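Local coordinates for phosphate transporter (Thermotoga maritima MSB8, PDB 6L85), which probably imports inorganic phosphate across the cell membrane, driven by sodium ions, as a bacterial relative of the human SLC20 carriers, at residues Q75-E78 against L79-A83; T330-T333 against V334-S338. All blocks are in the same frame, centred on the assembly; numbering follows the deposited sequence.

Helical turns of the same backbone pattern serve different surroundings at the two places compared here. Interaction 1 forms the first turns of helix 76-99, far from the centre of the chain and only partly buried; interaction 2 lies in helix 320-339, close to that centre and largely buried. The two share no helix, and their nearest atoms are about 20 Å apart. Each has four i to i+4 backbone hydrogen bonds. Side chains make the difference: interaction 1 sets a valine and a carboxylate beside a tyrosine ring, whereas interaction 2 is built from threonines, small residues and aliphatic chains, with a serine leading to a residue of a sodium site.

Interaction 1 (Q75-E78 against L79-A83); sequences QPVE and LMYGA
V77 and Y81, one helical turn apart, make the apolar side-chain contact of this stretch: CG2 of V77 meets CE2 of the tyrosine ring at 3.6 Å, the two side chains running obliquely to each other. That methyl stands anti to the valine N, on the carbonyl side, which brings it next to the ring of the following turn. The same ring also passes close to the backbone, its CD2 lying 3.4 Å from V77 O. E78 approaches from another direction. Its OE1 comes to the ring edge, near the ring plane and 4.2 Å from Y81 CD2, while the carboxylate and ring planes are turned 46° apart. A bend at chi2 (-45°) folds the glutamate chain, and OE1 is held by a hydrogen bond with the hydroxyl of Y393.

Behind these side chains, the backbone sets the spacing. Q75 occupies the N-cap position, and its O accepts the hydrogen bond of L79 N at 3.0 Å. P76 O then takes M80 N, V77 O takes Y81 N, and E78 O receives G82 N at 2.8 Å, so the opening turns are regular directly after the cap. Proline suits such a first turn, where its lack of an N-H costs no helical bond.

Around the turn, P76 and M80 rest on V272 of helix 260-275, with A83 on V269 further along. I3 of helix 2-32 touches both M80 and Y81, and helix 368-400 packs against the tyrosine through Y393 and L400.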
# COMPACT_ATOMS: atom_id res chain seq x y z
N GLN B 75 9.82 -10.14 38.34
CA GLN B 75 10.35 -8.79 38.44
C GLN B 75 10.68 -8.27 37.04
O GLN B 75 11.17 -9.03 36.20
CB GLN B 75 11.59 -8.77 39.34
CG GLN B 75 11.32 -8.25 40.75
CD GLN B 75 12.42 -7.33 41.25
OE1 GLN B 75 13.61 -7.60 41.08
NE2 GLN B 75 12.02 -6.23 41.88
N PRO B 76 10.39 -7.00 36.76
CA PRO B 76 10.70 -6.45 35.42
C PRO B 76 12.12 -6.70 34.93
O PRO B 76 12.29 -7.11 33.78
CB PRO B 76 10.40 -4.96 35.60
CG PRO B 76 9.19 -4.98 36.53
CD PRO B 76 9.41 -6.16 37.47
N VAL B 77 13.13 -6.53 35.78
CA VAL B 77 14.50 -6.76 35.32
C VAL B 77 14.67 -8.19 34.81
O VAL B 77 15.34 -8.44 33.79
CB VAL B 77 15.50 -6.44 36.46
CG1 VAL B 77 15.24 -7.33 37.68
CG2 VAL B 77 16.93 -6.59 35.97
N GLU B 78 14.02 -9.15 35.49
CA GLU B 78 14.14 -10.54 35.08
C GLU B 78 13.37 -10.79 33.79
O GLU B 78 13.82 -11.58 32.96
CB GLU B 78 13.65 -11.46 36.21
CG GLU B 78 14.45 -11.38 37.54
CD GLU B 78 15.98 -11.38 37.36
OE1 GLU B 78 16.50 -12.04 36.43
OE2 GLU B 78 16.66 -10.71 38.16
N LEU B 79 12.22 -10.14 33.61
CA LEU B 79 11.50 -10.21 32.35
C LEU B 79 12.39 -9.76 31.21
O LEU B 79 12.39 -10.36 30.13
CB LEU B 79 10.24 -9.34 32.41
CG LEU B 79 9.56 -9.22 31.04
CD1 LEU B 79 9.13 -10.60 30.57
CD2 LEU B 79 8.39 -8.29 31.09
N MET B 80 13.18 -8.72 31.44
CA MET B 80 14.06 -8.20 30.42
C MET B 80 15.14 -9.23 30.06
O MET B 80 15.36 -9.54 28.87
CB MET B 80 14.59 -6.85 30.93
CG MET B 80 15.98 -6.39 30.58
SD MET B 80 16.25 -4.83 31.49
CE MET B 80 15.18 -3.73 30.56
N TYR B 81 15.77 -9.83 31.07
CA TYR B 81 16.76 -10.87 30.77
C TYR B 81 16.12 -12.14 30.19
O TYR B 81 16.73 -12.82 29.35
CB TYR B 81 17.59 -11.18 32.01
CG TYR B 81 18.50 -10.03 32.42
CD1 TYR B 81 19.32 -9.42 31.49
CD2 TYR B 81 18.52 -9.55 33.73
CE1 TYR B 81 20.14 -8.36 31.84
CE2 TYR B 81 19.34 -8.50 34.09
CZ TYR B 81 20.14 -7.90 33.14
OH TYR B 81 20.97 -6.85 33.47
N GLY B 82 14.89 -12.46 30.58
CA GLY B 82 14.22 -13.61 30.00
C GLY B 82 13.89 -13.42 28.53
O GLY B 82 14.03 -14.35 27.73
N ALA B 83 13.41 -12.22 28.17
CA ALA B 83 13.14 -11.92 26.77
C ALA B 83 14.39 -12.10 25.94
O ALA B 83 14.38 -12.77 24.89
CB ALA B 83 12.58 -10.50 26.63

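Interaction 2 (T330-T333 against V334-S338); sequences TATT and VLLAS
T332 and L336 lie side by side and point the same way, with CG2 of the threonine 3.7 Å from CD1 of the leucine. This is the open flank: L336 is exposed and T332 partly so, although T332 OG1 is hydrogen-bonded to F328 O one turn back. The opposite situation holds for T330 and V334, both buried against helix 346-357. V334 CG2 sits 3.2 Å from T330 O, placed there by a chi1 of 166° that leaves this methyl beside its own backbone N. Nearby, CG2 of T330 and CG2 of V334 are 4.3 Å apart.

The frame is a regular alpha-helix, helix 320-339, with bonds running from V334 N to T330 O at 2.9 Å through to A337 N to T333 O at 3.0 Å. T330 and T333 likewise return their hydroxyls to carbonyls one turn earlier, on V326 and S329, as threonine commonly does in membrane helices.

Toward the C-terminal end of the stretch, S338 grips V334 O twice, through its N and, at 3.0 Å, its OG, from opposite faces of the carbonyl plane. S338 OG is also hydrogen-bonded to ND2 of N257, a residue of a sodium site, and the V334 side chain is about 6 Å from a bound sodium ion.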
# COMPACT_ATOMS: atom_id res chain seq x y z
N THR B 330 -4.05 -20.11 3.26
CA THR B 330 -3.04 -19.87 4.27
C THR B 330 -3.11 -18.43 4.77
O THR B 330 -3.14 -18.18 5.99
CB THR B 330 -1.66 -20.13 3.68
OG1 THR B 330 -1.59 -21.51 3.32
CG2 THR B 330 -0.57 -19.79 4.70
N ALA B 331 -3.14 -17.48 3.84
CA ALA B 331 -3.10 -16.07 4.21
C ALA B 331 -4.34 -15.67 4.97
O ALA B 331 -4.25 -14.94 5.97
CB ALA B 331 -2.94 -15.21 2.95
N THR B 332 -5.51 -16.15 4.53
CA THR B 332 -6.75 -15.89 5.26
C THR B 332 -6.69 -16.44 6.69
O THR B 332 -7.00 -15.72 7.65
CB THR B 332 -7.93 -16.51 4.52
OG1 THR B 332 -7.89 -16.08 3.15
CG2 THR B 332 -9.25 -16.10 5.18
N THR B 333 -6.29 -17.71 6.84
CA THR B 333 -6.18 -18.28 8.17
C THR B 333 -5.27 -17.43 9.05
O THR B 333 -5.60 -17.12 10.21
CB THR B 333 -5.66 -19.72 8.08
OG1 THR B 333 -6.51 -20.47 7.22
CG2 THR B 333 -5.63 -20.38 9.47
N VAL B 334 -4.11 -17.04 8.51
CA VAL B 334 -3.08 -16.39 9.31
C VAL B 334 -3.51 -14.97 9.68
O VAL B 334 -3.30 -14.53 10.80
CB VAL B 334 -1.74 -16.43 8.55
CG1 VAL B 334 -0.71 -15.46 9.17
CG2 VAL B 334 -1.18 -17.86 8.50
N LEU B 335 -4.15 -14.26 8.74
CA LEU B 335 -4.65 -12.92 9.02
C LEU B 335 -5.75 -12.94 10.07
O LEU B 335 -5.80 -12.07 10.94
CB LEU B 335 -5.17 -12.26 7.73
CG LEU B 335 -4.34 -11.20 7.02
CD1 LEU B 335 -5.17 -10.48 5.96
CD2 LEU B 335 -3.71 -10.19 7.99
N LEU B 336 -6.66 -13.91 9.98
CA LEU B 336 -7.72 -13.94 10.99
C LEU B 336 -7.13 -14.27 12.37
O LEU B 336 -7.49 -13.63 13.37
CB LEU B 336 -8.81 -14.92 10.58
CG LEU B 336 -9.59 -14.50 9.32
CD1 LEU B 336 -10.34 -15.69 8.68
CD2 LEU B 336 -10.54 -13.33 9.58
N ALA B 337 -6.20 -15.22 12.42
CA ALA B 337 -5.47 -15.46 13.67
C ALA B 337 -4.83 -14.18 14.20
O ALA B 337 -4.91 -13.89 15.39
CB ALA B 337 -4.40 -16.53 13.45
N SER B 338 -4.19 -13.40 13.32
CA SER B 338 -3.55 -12.15 13.73
C SER B 338 -4.57 -11.18 14.30
O SER B 338 -4.29 -10.50 15.30
CB SER B 338 -2.82 -11.51 12.55
OG SER B 338 -1.71 -12.29 12.12